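Local coordinates for protein single-stranded DNA specific exonuclease RecJ (Thermus thermophilus, PDB 2ZXR) that degrades single-stranded DNA in the 5' to 3' direction as a metal-dependent exonuclease that has no detectable activity on single-stranded RNA, at residues K485-L490 with Y520-V525; L463-P468 with E502-G507; N273-L278 with G301-L306; G342-V347 with L361-K366; G558-E563 with L591-V596. All coordinates share one frame; numbering follows the deposited sequence.

Contact 1 of 5, residues K485-L490 with Y520-V525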
# COMPACT_ATOMS: atom_id res chain seq x y z
N LYS A 485 10.34 -7.31 23.56
CA LYS A 485 10.97 -8.62 23.43
C LYS A 485 12.33 -8.49 22.74
O LYS A 485 12.63 -9.24 21.81
CB LYS A 485 10.07 -9.56 22.61
CG LYS A 485 8.58 -9.54 22.96
CD LYS A 485 8.33 -10.00 24.38
CE LYS A 485 6.84 -9.95 24.68
NZ LYS A 485 6.53 -10.17 26.13
N GLY A 486 13.13 -7.52 23.17
CA GLY A 486 14.45 -7.33 22.57
C GLY A 486 14.51 -6.66 21.21
O GLY A 486 15.59 -6.50 20.64
N VAL A 487 13.36 -6.26 20.65
CA VAL A 487 13.36 -5.59 19.34
C VAL A 487 13.21 -4.08 19.53
O VAL A 487 12.26 -3.64 20.18
CB VAL A 487 12.19 -6.06 18.45
CG1 VAL A 487 12.11 -5.19 17.22
CG2 VAL A 487 12.37 -7.52 18.08
N ARG A 488 14.12 -3.29 18.96
CA ARG A 488 14.02 -1.85 19.12
C ARG A 488 13.04 -1.23 18.14
O ARG A 488 13.13 -1.46 16.93
CB ARG A 488 15.39 -1.16 18.94
CG ARG A 488 15.31 0.34 19.28
CD ARG A 488 16.68 0.99 19.53
NE ARG A 488 17.20 1.64 18.34
CZ ARG A 488 17.29 2.96 18.16
NH1 ARG A 488 16.90 3.79 19.11
NH2 ARG A 488 17.76 3.43 17.01
N VAL A 489 12.12 -0.43 18.65
CA VAL A 489 11.12 0.22 17.82
C VAL A 489 11.13 1.74 17.98
O VAL A 489 11.33 2.25 19.08
CB VAL A 489 9.70 -0.41 18.11
CG1 VAL A 489 9.68 -1.02 19.47
CG2 VAL A 489 8.59 0.62 17.98
N LEU A 490 10.94 2.44 16.86
CA LEU A 490 10.92 3.90 16.80
C LEU A 490 9.50 4.31 16.50
O LEU A 490 8.83 3.70 15.67
CB LEU A 490 11.82 4.39 15.67
CG LEU A 490 13.27 3.94 15.78
CD1 LEU A 490 13.94 4.10 14.42
CD2 LEU A 490 13.98 4.74 16.87
N TYR A 520 18.63 -4.13 12.70
CA TYR A 520 17.28 -4.53 12.32
C TYR A 520 16.30 -4.12 13.37
O TYR A 520 16.26 -4.69 14.44
CB TYR A 520 17.26 -6.03 12.09
CG TYR A 520 18.10 -6.34 10.89
CD1 TYR A 520 17.54 -6.32 9.61
CD2 TYR A 520 19.49 -6.52 11.01
CE1 TYR A 520 18.33 -6.47 8.48
CE2 TYR A 520 20.29 -6.67 9.89
CZ TYR A 520 19.71 -6.64 8.63
OH TYR A 520 20.49 -6.77 7.52
N GLU A 521 15.50 -3.13 13.05
CA GLU A 521 14.57 -2.59 14.02
C GLU A 521 13.21 -2.39 13.41
O GLU A 521 13.01 -2.66 12.22
CB GLU A 521 15.11 -1.24 14.50
CG GLU A 521 16.59 -1.31 14.83
CD GLU A 521 17.20 0.04 15.14
OE1 GLU A 521 17.76 0.18 16.25
OE2 GLU A 521 17.13 0.94 14.27
N VAL A 522 12.27 -1.91 14.21
CA VAL A 522 10.93 -1.69 13.73
C VAL A 522 10.53 -0.23 13.83
O VAL A 522 10.74 0.42 14.86
CB VAL A 522 9.90 -2.57 14.50
CG1 VAL A 522 8.50 -2.21 14.10
CG2 VAL A 522 10.14 -4.03 14.18
N GLN A 523 9.98 0.27 12.75
CA GLN A 523 9.52 1.64 12.68
C GLN A 523 8.02 1.49 12.86
O GLN A 523 7.34 0.93 11.99
CB GLN A 523 9.80 2.22 11.30
CG GLN A 523 9.36 3.66 11.10
CD GLN A 523 10.31 4.65 11.78
OE1 GLN A 523 11.54 4.51 11.68
NE2 GLN A 523 9.75 5.66 12.44
N ALA A 524 7.50 1.98 13.97
CA ALA A 524 6.07 1.86 14.23
C ALA A 524 5.22 2.78 13.35
O ALA A 524 5.52 3.96 13.22
CB ALA A 524 5.79 2.14 15.71
N VAL A 525 4.17 2.24 12.72
CA VAL A 525 3.26 3.03 11.91
C VAL A 525 2.04 3.31 12.80
O VAL A 525 1.40 4.37 12.70
CB VAL A 525 2.80 2.33 10.60
CG1 VAL A 525 4.01 1.92 9.77
CG2 VAL A 525 1.96 1.13 10.91
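R488 and E521 form a short salt bridge, NE to OE1 at 2.6 Å, and its N-H...O angle of 169° makes it nearly straight. OE1 lies in the guanidinium plane at its edge, yet the nitrogen meets the oxygen from above the carboxylate, 43° out of that plane. R488 NH2 adds a weak, bent bond to E521 OE1 at 3.3 Å, while E521 OE2 is bonded by the side-chain amide of N512. With CG anti to its backbone N (chi1 -173°), R488 runs side by side with E521, and one guanidinium face is lined by CD2 of L490.

The backbone supplies three bonds in a parallel register: V522 N to R488 O (2.9 Å), L490 N to V522 O (2.8 Å) and A524 N to L490 O (2.8 Å). V489 pairs with V522 on one sheet face and L490 with Q523 on the other. Packing follows this alternation: CG1 of V487 meets CG2 of V522 at 3.8 Å, and CG2 of V489 reaches CB of A524 at 3.9 Å. On the other face, that of L490 and Q523, CD1 of L490 lies against OE1 of Q523.

Such parallel pairing fits the third and fifth strands of an OB barrel. Strand 479-484 borders 487-492, strand 503-514 borders 517-528, L434 touches both V487 and V522, and helix 440-447 receives Y520.

Contact 2 of 5, residues L463-P468 with E502-G507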
# COMPACT_ATOMS: atom_id res chain seq x y z
N LEU A 463 3.10 -7.37 13.67
CA LEU A 463 2.53 -7.01 14.94
C LEU A 463 3.55 -7.37 16.01
O LEU A 463 4.14 -8.44 15.96
CB LEU A 463 1.24 -7.80 15.15
CG LEU A 463 0.54 -7.69 16.51
CD1 LEU A 463 -0.09 -6.29 16.66
CD2 LEU A 463 -0.54 -8.78 16.59
N LEU A 464 3.78 -6.44 16.93
CA LEU A 464 4.67 -6.66 18.06
C LEU A 464 3.74 -6.41 19.24
O LEU A 464 2.73 -5.68 19.12
CB LEU A 464 5.83 -5.68 18.11
CG LEU A 464 6.92 -5.88 17.06
CD1 LEU A 464 6.37 -5.54 15.68
CD2 LEU A 464 8.12 -4.99 17.40
N PHE A 465 4.06 -7.03 20.38
CA PHE A 465 3.20 -6.92 21.55
C PHE A 465 4.01 -7.06 22.82
O PHE A 465 4.97 -7.83 22.87
CB PHE A 465 2.14 -8.02 21.50
CG PHE A 465 1.08 -7.91 22.56
CD1 PHE A 465 1.29 -8.42 23.84
CD2 PHE A 465 -0.12 -7.26 22.30
CE1 PHE A 465 0.31 -8.28 24.86
CE2 PHE A 465 -1.11 -7.11 23.30
CZ PHE A 465 -0.88 -7.62 24.58
N GLY A 466 3.63 -6.31 23.85
CA GLY A 466 4.33 -6.42 25.12
C GLY A 466 4.40 -5.19 25.99
O GLY A 466 3.69 -4.19 25.78
N ALA A 467 5.24 -5.29 27.01
CA ALA A 467 5.45 -4.18 27.93
C ALA A 467 6.71 -3.53 27.40
O ALA A 467 7.76 -4.16 27.34
CB ALA A 467 5.65 -4.69 29.36
N PRO A 468 6.61 -2.27 26.99
CA PRO A 468 7.75 -1.54 26.46
C PRO A 468 8.84 -1.40 27.51
O PRO A 468 8.53 -1.36 28.70
CB PRO A 468 7.15 -0.19 26.07
CG PRO A 468 6.03 -0.03 27.07
CD PRO A 468 5.42 -1.40 27.11
N GLU A 502 1.17 -1.91 28.74
CA GLU A 502 1.22 -2.90 27.68
C GLU A 502 0.80 -2.24 26.39
O GLU A 502 -0.19 -1.49 26.35
CB GLU A 502 0.29 -4.06 27.97
CG GLU A 502 0.97 -5.33 28.46
CD GLU A 502 0.08 -6.54 28.23
OE1 GLU A 502 0.47 -7.67 28.60
OE2 GLU A 502 -1.02 -6.35 27.66
N VAL A 503 1.53 -2.52 25.31
CA VAL A 503 1.22 -1.94 24.01
C VAL A 503 1.16 -2.96 22.89
O VAL A 503 1.62 -4.10 23.01
CB VAL A 503 2.26 -0.88 23.60
CG1 VAL A 503 2.28 0.27 24.58
CG2 VAL A 503 3.63 -1.52 23.51
N GLU A 504 0.57 -2.53 21.79
CA GLU A 504 0.47 -3.32 20.58
C GLU A 504 1.07 -2.39 19.53
O GLU A 504 0.82 -1.20 19.56
CB GLU A 504 -0.99 -3.62 20.23
CG GLU A 504 -1.38 -5.02 20.54
CD GLU A 504 -2.81 -5.29 20.22
OE1 GLU A 504 -3.12 -6.49 20.13
OE2 GLU A 504 -3.62 -4.34 20.08
N VAL A 505 1.86 -2.94 18.62
CA VAL A 505 2.49 -2.13 17.58
C VAL A 505 2.37 -2.75 16.21
O VAL A 505 2.61 -3.95 16.06
CB VAL A 505 4.01 -1.98 17.82
CG1 VAL A 505 4.64 -1.23 16.62
CG2 VAL A 505 4.27 -1.24 19.13
N ALA A 506 2.00 -1.93 15.22
CA ALA A 506 1.91 -2.37 13.83
C ALA A 506 3.16 -1.73 13.25
O ALA A 506 3.24 -0.49 13.18
CB ALA A 506 0.70 -1.81 13.17
N GLY A 507 4.15 -2.52 12.84
CA GLY A 507 5.35 -1.89 12.34
C GLY A 507 6.07 -2.46 11.15
O GLY A 507 5.91 -3.62 10.82
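E502 brings its carboxylate to the ring of F465, where an antiparallel pair, consistent with the first and fourth strands of the OB fold, begins. E502 OE2 stands 3.3 Å from F465 CZ, approaching obliquely with the carboxylate and ring planes 79° apart. R640 makes a cation-pi contact with this ring.

V503 forms a hydrogen-bonded pair with G466: V503 N donates to G466 O at 2.8 Å, and G466 N returns a bond to V503 O at 3.1 Å. V503 O has a second neighbour, for the F465 ring lies with one face toward it, 3.7 Å from the plane and displaced to the rim. The V503 side chain lies on the other face from F465, where its CG2 packs on P468 CD at 4.0 Å.

E504 is the non-hydrogen-bonded partner of F465 and extends beside the ring edge, although the modelled spacing there is too tight to interpret. Its OE2 is engaged by a salt bridge to R528. V505 restores the hydrogen-bonded pattern with L464 (L464 N to V505 O and V505 N to L464 O, both 2.9 Å). L464 CB and V505 CB stand 4.1 Å apart on the face shared with V503. L484 touches both V503 and V505.

A506 faces L463 in the next non-hydrogen-bonded pair. With CG of L463 anti to its backbone N (chi1 173°), its CD1 comes 3.6 Å from V505 O.

Contact 3 of 5, residues N273-L278 with G301-L306; sequences NAASRL and GELHRL
L306 meets A274, A275 and L278 with no aromatic ring, amide or charged group crossing between them; the one planar group that takes part is the carbonyl end of the L306 peptide. L306 O is approached by methyl carbons: CD2 of L278 at 3.3 Å and CB of A274 at 4.0 Å. No hydrogen bond joins the two segments.

The L306 side chain divides its two methyls between two partners. L306 CD1 rests on A275, 3.8 Å from CA and 3.9 Å from CB, whereas L306 CD2 lies 3.9 Å from CD2 of L278. Its CG lies anti to the carbonyl carbon (chi1 -73°), from where the branch reaches the first helix. The L278 and L306 side chains run antiparallel alongside one another. One turn earlier, L303 bends its end inward, so that its CD2 touches CB of A275 at 3.9 Å.

The segments of helices 261-277 and 293-321 cross at 66°, their axes 8.6 Å apart. A small residue lies where they come near: A275 and L306 have CA atoms 5.8 Å apart. On the first helix S276 OG bonds to the carbonyls of D80 and Y81, and N273 OD1 accepts from A83 N. Between the side chains the contact is apolar, so it rests on van der Waals fit, while bonds from the same turn probably help position the segment that carries the manganese ligands D80 and D82.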
# COMPACT_ATOMS: atom_id res chain seq x y z
N ASN A 273 4.91 17.48 -10.75
CA ASN A 273 3.51 17.88 -10.60
C ASN A 273 3.34 19.32 -10.17
O ASN A 273 2.38 19.97 -10.57
CB ASN A 273 2.74 16.97 -9.61
CG ASN A 273 2.51 15.57 -10.15
OD1 ASN A 273 2.38 15.37 -11.37
ND2 ASN A 273 2.43 14.60 -9.27
N ALA A 274 4.26 19.81 -9.36
CA ALA A 274 4.19 21.19 -8.87
C ALA A 274 4.26 22.18 -10.01
O ALA A 274 3.61 23.22 -9.97
CB ALA A 274 5.33 21.47 -7.87
N ALA A 275 5.07 21.87 -11.02
CA ALA A 275 5.23 22.76 -12.18
C ALA A 275 3.89 22.91 -12.86
O ALA A 275 3.45 24.01 -13.20
CB ALA A 275 6.26 22.18 -13.17
N SER A 276 3.24 21.78 -13.04
CA SER A 276 1.95 21.79 -13.69
C SER A 276 0.88 22.44 -12.81
O SER A 276 0.13 23.28 -13.29
CB SER A 276 1.55 20.36 -14.05
OG SER A 276 0.24 20.35 -14.58
N ARG A 277 0.81 22.06 -11.53
CA ARG A 277 -0.20 22.62 -10.64
C ARG A 277 -0.02 24.13 -10.59
O ARG A 277 -0.97 24.85 -10.35
CB ARG A 277 -0.07 22.08 -9.20
CG ARG A 277 -0.10 20.56 -8.98
CD ARG A 277 0.59 20.24 -7.59
NE ARG A 277 0.81 18.82 -7.28
CZ ARG A 277 -0.16 17.90 -7.20
NH1 ARG A 277 -1.42 18.26 -7.40
NH2 ARG A 277 0.12 16.63 -6.94
N LEU A 278 1.20 24.61 -10.81
CA LEU A 278 1.48 26.04 -10.76
C LEU A 278 1.49 26.78 -12.11
O LEU A 278 1.93 27.93 -12.21
CB LEU A 278 2.81 26.26 -10.00
CG LEU A 278 2.69 26.75 -8.54
CD1 LEU A 278 1.44 26.19 -7.87
CD2 LEU A 278 3.95 26.39 -7.76
N GLY A 301 16.62 23.21 -11.20
CA GLY A 301 16.58 24.28 -10.21
C GLY A 301 15.20 24.92 -10.21
O GLY A 301 14.62 25.20 -9.15
N GLU A 302 14.66 25.15 -11.39
CA GLU A 302 13.33 25.74 -11.51
C GLU A 302 12.24 24.82 -10.87
O GLU A 302 11.38 25.29 -10.13
CB GLU A 302 13.01 25.97 -12.99
CG GLU A 302 11.92 26.97 -13.25
CD GLU A 302 12.45 28.40 -13.28
OE1 GLU A 302 13.08 28.83 -12.28
OE2 GLU A 302 12.25 29.08 -14.30
N LEU A 303 12.26 23.53 -11.17
CA LEU A 303 11.26 22.64 -10.57
C LEU A 303 11.41 22.68 -9.04
O LEU A 303 10.41 22.61 -8.32
CB LEU A 303 11.38 21.19 -11.04
CG LEU A 303 11.16 20.75 -12.49
CD1 LEU A 303 10.66 19.31 -12.49
CD2 LEU A 303 10.15 21.65 -13.21
N HIS A 304 12.64 22.77 -8.53
CA HIS A 304 12.82 22.83 -7.08
C HIS A 304 12.13 24.06 -6.50
O HIS A 304 11.52 23.99 -5.42
CB HIS A 304 14.30 22.87 -6.71
CG HIS A 304 14.99 21.55 -6.89
ND1 HIS A 304 16.37 21.44 -6.98
CD2 HIS A 304 14.50 20.29 -6.96
CE1 HIS A 304 16.69 20.16 -7.08
NE2 HIS A 304 15.57 19.44 -7.07
N ARG A 305 12.21 25.17 -7.23
CA ARG A 305 11.59 26.40 -6.78
C ARG A 305 10.07 26.30 -6.83
O ARG A 305 9.39 26.75 -5.92
CB ARG A 305 12.05 27.57 -7.64
CG ARG A 305 11.73 28.90 -6.98
CD ARG A 305 11.54 30.02 -7.99
NE ARG A 305 10.38 29.77 -8.84
CZ ARG A 305 10.43 29.81 -10.16
NH1 ARG A 305 11.58 30.10 -10.75
NH2 ARG A 305 9.33 29.56 -10.88
N LEU A 306 9.54 25.72 -7.90
CA LEU A 306 8.09 25.59 -8.00
C LEU A 306 7.55 24.68 -6.89
O LEU A 306 6.49 24.96 -6.30
CB LEU A 306 7.71 25.04 -9.38
CG LEU A 306 7.87 26.05 -10.52
CD1 LEU A 306 8.06 25.31 -11.83
CD2 LEU A 306 6.63 27.01 -10.56

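Contact 4 of 5, residues G342-V347 with L361-K366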
# COMPACT_ATOMS: atom_id res chain seq x y z
N GLY A 342 -4.53 25.23 -7.28
CA GLY A 342 -3.46 24.30 -7.54
C GLY A 342 -2.97 23.52 -6.33
O GLY A 342 -2.29 22.49 -6.47
N VAL A 343 -3.29 23.99 -5.12
CA VAL A 343 -2.82 23.26 -3.96
C VAL A 343 -3.91 22.64 -3.11
O VAL A 343 -3.59 21.82 -2.23
CB VAL A 343 -1.93 24.15 -3.02
CG1 VAL A 343 -0.99 25.00 -3.87
CG2 VAL A 343 -2.78 25.00 -2.10
N MET A 344 -5.18 22.97 -3.37
CA MET A 344 -6.26 22.43 -2.53
C MET A 344 -6.43 20.91 -2.57
O MET A 344 -6.84 20.32 -1.59
CB MET A 344 -7.61 23.14 -2.82
CG MET A 344 -8.11 23.12 -4.27
SD MET A 344 -9.67 24.11 -4.67
CE MET A 344 -10.32 24.47 -3.08
N GLY A 345 -6.09 20.28 -3.69
CA GLY A 345 -6.25 18.83 -3.77
C GLY A 345 -5.44 18.12 -2.68
O GLY A 345 -5.98 17.26 -1.97
N ILE A 346 -4.16 18.47 -2.56
CA ILE A 346 -3.33 17.85 -1.53
C ILE A 346 -3.76 18.28 -0.11
O ILE A 346 -3.73 17.48 0.81
CB ILE A 346 -1.81 18.15 -1.74
CG1 ILE A 346 -1.31 17.39 -2.99
CG2 ILE A 346 -1.00 17.68 -0.48
CD1 ILE A 346 0.14 17.67 -3.36
N VAL A 347 -4.17 19.53 0.06
CA VAL A 347 -4.62 19.99 1.38
C VAL A 347 -5.86 19.17 1.77
O VAL A 347 -6.02 18.79 2.91
CB VAL A 347 -4.97 21.50 1.35
CG1 VAL A 347 -5.56 21.92 2.69
CG2 VAL A 347 -3.72 22.29 1.06
N LEU A 361 -13.45 21.15 -0.55
CA LEU A 361 -12.85 22.47 -0.43
C LEU A 361 -13.22 23.27 -1.66
O LEU A 361 -13.27 22.73 -2.79
CB LEU A 361 -11.31 22.35 -0.38
CG LEU A 361 -10.59 22.27 0.96
CD1 LEU A 361 -11.43 21.59 2.02
CD2 LEU A 361 -9.22 21.61 0.75
N VAL A 362 -13.48 24.56 -1.44
CA VAL A 362 -13.84 25.48 -2.52
C VAL A 362 -12.90 26.66 -2.41
O VAL A 362 -12.68 27.16 -1.31
CB VAL A 362 -15.27 26.00 -2.35
CG1 VAL A 362 -15.58 27.04 -3.44
CG2 VAL A 362 -16.26 24.86 -2.42
N ALA A 363 -12.33 27.09 -3.52
CA ALA A 363 -11.43 28.24 -3.51
C ALA A 363 -11.56 28.88 -4.85
O ALA A 363 -11.43 28.20 -5.87
CB ALA A 363 -9.98 27.83 -3.29
N GLN A 364 -11.84 30.18 -4.87
CA GLN A 364 -11.99 30.90 -6.13
C GLN A 364 -13.00 30.22 -7.06
O GLN A 364 -12.82 30.17 -8.28
CB GLN A 364 -10.60 31.04 -6.80
CG GLN A 364 -9.65 31.86 -5.92
CD GLN A 364 -8.34 32.23 -6.60
OE1 GLN A 364 -7.34 31.50 -6.51
NE2 GLN A 364 -8.34 33.37 -7.28
N GLY A 365 -14.07 29.68 -6.48
CA GLY A 365 -15.10 29.06 -7.29
C GLY A 365 -14.78 27.69 -7.85
O GLY A 365 -15.58 27.11 -8.60
N LYS A 366 -13.60 27.17 -7.54
CA LYS A 366 -13.25 25.84 -8.01
C LYS A 366 -13.39 24.94 -6.81
O LYS A 366 -13.13 25.35 -5.68
CB LYS A 366 -11.83 25.81 -8.57
CG LYS A 366 -11.64 26.74 -9.77
CD LYS A 366 -12.76 26.52 -10.80
CE LYS A 366 -12.50 27.28 -12.11
NZ LYS A 366 -11.37 26.68 -12.90
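M344 and L361 head a largely apolar contact in which one methionine methyl does most of the touching. CE of M344 sits 3.6 Å from CB of L361 and 3.4 Å from CB of A363, the latter tighter than usual for two carbons. Behind it, CG1 of V347 and CD2 of L361 are 4.2 Å apart, their side chains roughly perpendicular.

Contacts with backbone atoms form a second group. The methyl lies against the strand's main chain, with M344 CE 3.3 Å from A363 N, and M344 SD stands 3.8 Å from K366 O. In return, CD2 of L361 approaches M344 O at 3.6 Å. The M344 torsions are unusual and suggest some strain: CG occupies the crowded position between backbone N and carbonyl carbon (chi1 57°), and chi3 of -14° nearly eclipses CE with CB.

Hydrogen bonds do not cross between the segments. Within the second, A363 N to K366 O and K366 N to A363 O, both 2.9 Å, close the type I' turn of the hairpin to strand 366-370.

The axes of helix and strand run nearly antiparallel, at 165°. This is the return leg of a beta-alpha-beta crossover, strand 332-335, helix 341-355, strand 359-363, with the helix packed on the DHHA1 domain sheet.

Contact 5 of 5, residues G558-E563 with L591-V596; sequences GVYVPE and LPPRPV
Y560 OH lies against three consecutive residues of the loop that follows strand 587-588, none of them hydrogen-bonded to it. In the C-terminal domain, this tyrosine lies on the short, weakly bonded strand at about 558-560, part of a parallel sheet with alpha/beta connections, while segment 591-596 belongs to the loop between strands 587-588 and 601-603.

Y560 OH stands 3.0 Å from P592 CA and 3.4 Å from CB of the same proline. P593 CD is 3.5 Å from Y560 OH. The nearest acceptor across the contact, L591 O, is 3.7 Å from Y560 OH, which is too far for a hydrogen bond.

Farther back on the ring, CE1 of Y560 touches CD of P592 at 3.7 Å; this approach is oblique, and the two side chains cross at a slant. The L591 carbonyl carbon lies near the ring plane at its edge. One face is lined from its own segment by P562 N, 3.8 Å above the plane and toward the rim. W588 adds an edge-to-face contact with the ring. With CG anti to the backbone N (chi1 162°), the ring is carried toward the loop.

L591 and P592 also touch Y653 and W654 of helix 643-655, so the loop lies between strand 558-560 and that C-terminal helix. Beside the tyrosine, CB of P562 closes on L591 O at 3.7 Å.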
# COMPACT_ATOMS: atom_id res chain seq x y z
N GLY A 558 -15.40 -32.75 33.37
CA GLY A 558 -14.82 -33.71 32.45
C GLY A 558 -13.66 -33.00 31.75
O GLY A 558 -13.85 -31.91 31.21
N VAL A 559 -12.48 -33.61 31.79
CA VAL A 559 -11.29 -33.01 31.20
C VAL A 559 -10.33 -33.93 30.45
O VAL A 559 -10.20 -35.13 30.75
CB VAL A 559 -10.44 -32.30 32.26
CG1 VAL A 559 -11.28 -31.24 32.93
CG2 VAL A 559 -9.93 -33.29 33.29
N TYR A 560 -9.65 -33.33 29.48
CA TYR A 560 -8.67 -34.02 28.67
C TYR A 560 -7.27 -33.50 28.94
O TYR A 560 -7.03 -32.29 28.94
CB TYR A 560 -9.02 -33.87 27.19
CG TYR A 560 -7.88 -34.18 26.23
CD1 TYR A 560 -7.25 -33.15 25.53
CD2 TYR A 560 -7.43 -35.49 26.03
CE1 TYR A 560 -6.21 -33.40 24.63
CE2 TYR A 560 -6.38 -35.77 25.13
CZ TYR A 560 -5.78 -34.71 24.44
OH TYR A 560 -4.75 -34.94 23.55
N VAL A 561 -6.35 -34.42 29.20
CA VAL A 561 -4.94 -34.11 29.42
C VAL A 561 -4.23 -35.02 28.40
O VAL A 561 -4.36 -36.25 28.47
CB VAL A 561 -4.45 -34.50 30.84
CG1 VAL A 561 -2.96 -34.17 30.98
CG2 VAL A 561 -5.24 -33.76 31.90
N PRO A 562 -3.49 -34.43 27.45
CA PRO A 562 -2.79 -35.24 26.45
C PRO A 562 -1.78 -36.26 26.98
O PRO A 562 -1.14 -36.04 28.00
CB PRO A 562 -2.13 -34.19 25.55
CG PRO A 562 -1.95 -33.03 26.45
CD PRO A 562 -3.23 -33.00 27.26
N GLU A 563 -1.66 -37.38 26.26
CA GLU A 563 -0.72 -38.45 26.63
C GLU A 563 0.67 -37.89 26.92
O GLU A 563 1.41 -38.44 27.73
CB GLU A 563 -0.62 -39.51 25.53
CG GLU A 563 -1.92 -40.28 25.24
CD GLU A 563 -2.41 -41.09 26.44
OE1 GLU A 563 -3.30 -41.95 26.24
OE2 GLU A 563 -1.93 -40.88 27.58
N LEU A 591 -2.94 -29.87 24.10
CA LEU A 591 -3.36 -30.01 22.72
C LEU A 591 -3.41 -31.45 22.23
O LEU A 591 -2.46 -32.20 22.41
CB LEU A 591 -2.41 -29.20 21.81
CG LEU A 591 -2.13 -27.76 22.23
CD1 LEU A 591 -1.22 -27.08 21.22
CD2 LEU A 591 -3.44 -27.01 22.35
N PRO A 592 -4.52 -31.85 21.60
CA PRO A 592 -4.51 -33.24 21.14
C PRO A 592 -3.54 -33.40 19.96
O PRO A 592 -3.13 -32.43 19.32
CB PRO A 592 -5.97 -33.51 20.76
CG PRO A 592 -6.58 -32.17 20.59
CD PRO A 592 -5.88 -31.28 21.58
N PRO A 593 -3.14 -34.64 19.67
CA PRO A 593 -2.21 -34.90 18.57
C PRO A 593 -2.81 -34.66 17.18
O PRO A 593 -2.12 -34.19 16.27
CB PRO A 593 -1.81 -36.35 18.78
CG PRO A 593 -3.07 -36.95 19.37
CD PRO A 593 -3.46 -35.89 20.39
N ARG A 594 -4.09 -34.99 17.01
CA ARG A 594 -4.75 -34.81 15.73
C ARG A 594 -6.02 -34.01 15.88
O ARG A 594 -6.57 -33.89 16.96
CB ARG A 594 -5.04 -36.18 15.11
CG ARG A 594 -3.76 -36.90 14.68
CD ARG A 594 -3.88 -38.41 14.68
NE ARG A 594 -4.18 -38.93 16.01
CZ ARG A 594 -5.40 -39.27 16.41
NH1 ARG A 594 -6.44 -39.16 15.59
NH2 ARG A 594 -5.59 -39.71 17.65
N PRO A 595 -6.53 -33.46 14.78
CA PRO A 595 -7.75 -32.67 14.89
C PRO A 595 -8.96 -33.31 15.58
O PRO A 595 -9.21 -34.52 15.49
CB PRO A 595 -8.05 -32.27 13.45
CG PRO A 595 -7.24 -33.23 12.61
CD PRO A 595 -6.01 -33.44 13.41
N VAL A 596 -9.69 -32.46 16.30
CA VAL A 596 -10.90 -32.85 16.99
C VAL A 596 -11.84 -31.65 16.76
O VAL A 596 -11.80 -30.67 17.52
CB VAL A 596 -10.66 -33.06 18.49
CG1 VAL A 596 -11.94 -33.55 19.15
CG2 VAL A 596 -9.54 -34.09 18.68

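How the contacts relate
Along the chain the order is contact 3, contact 4, the interleaved pair 2 and 1, then contact 5. Contacts 1 and 2 share one sheet of the RecJ OB domain: their centres are 9 Å apart, strands 503-514 and 517-528 are neighbours, and V525 N probably bonds A506 O at 2.9 Å. Contacts 3 and 4 adjoin, centres 17 Å apart, where R277 CB packs on G342 O at 3.5 Å; helix 293-321 carries one segment of contact 3 and packs on the helix of contact 4. Contact 5, in the C-terminal domain, lies about 68 Å from contact 3, centre to centre. The five sample an elongated monomer in which the OB domain stands between the metal-bearing and C-terminal regions.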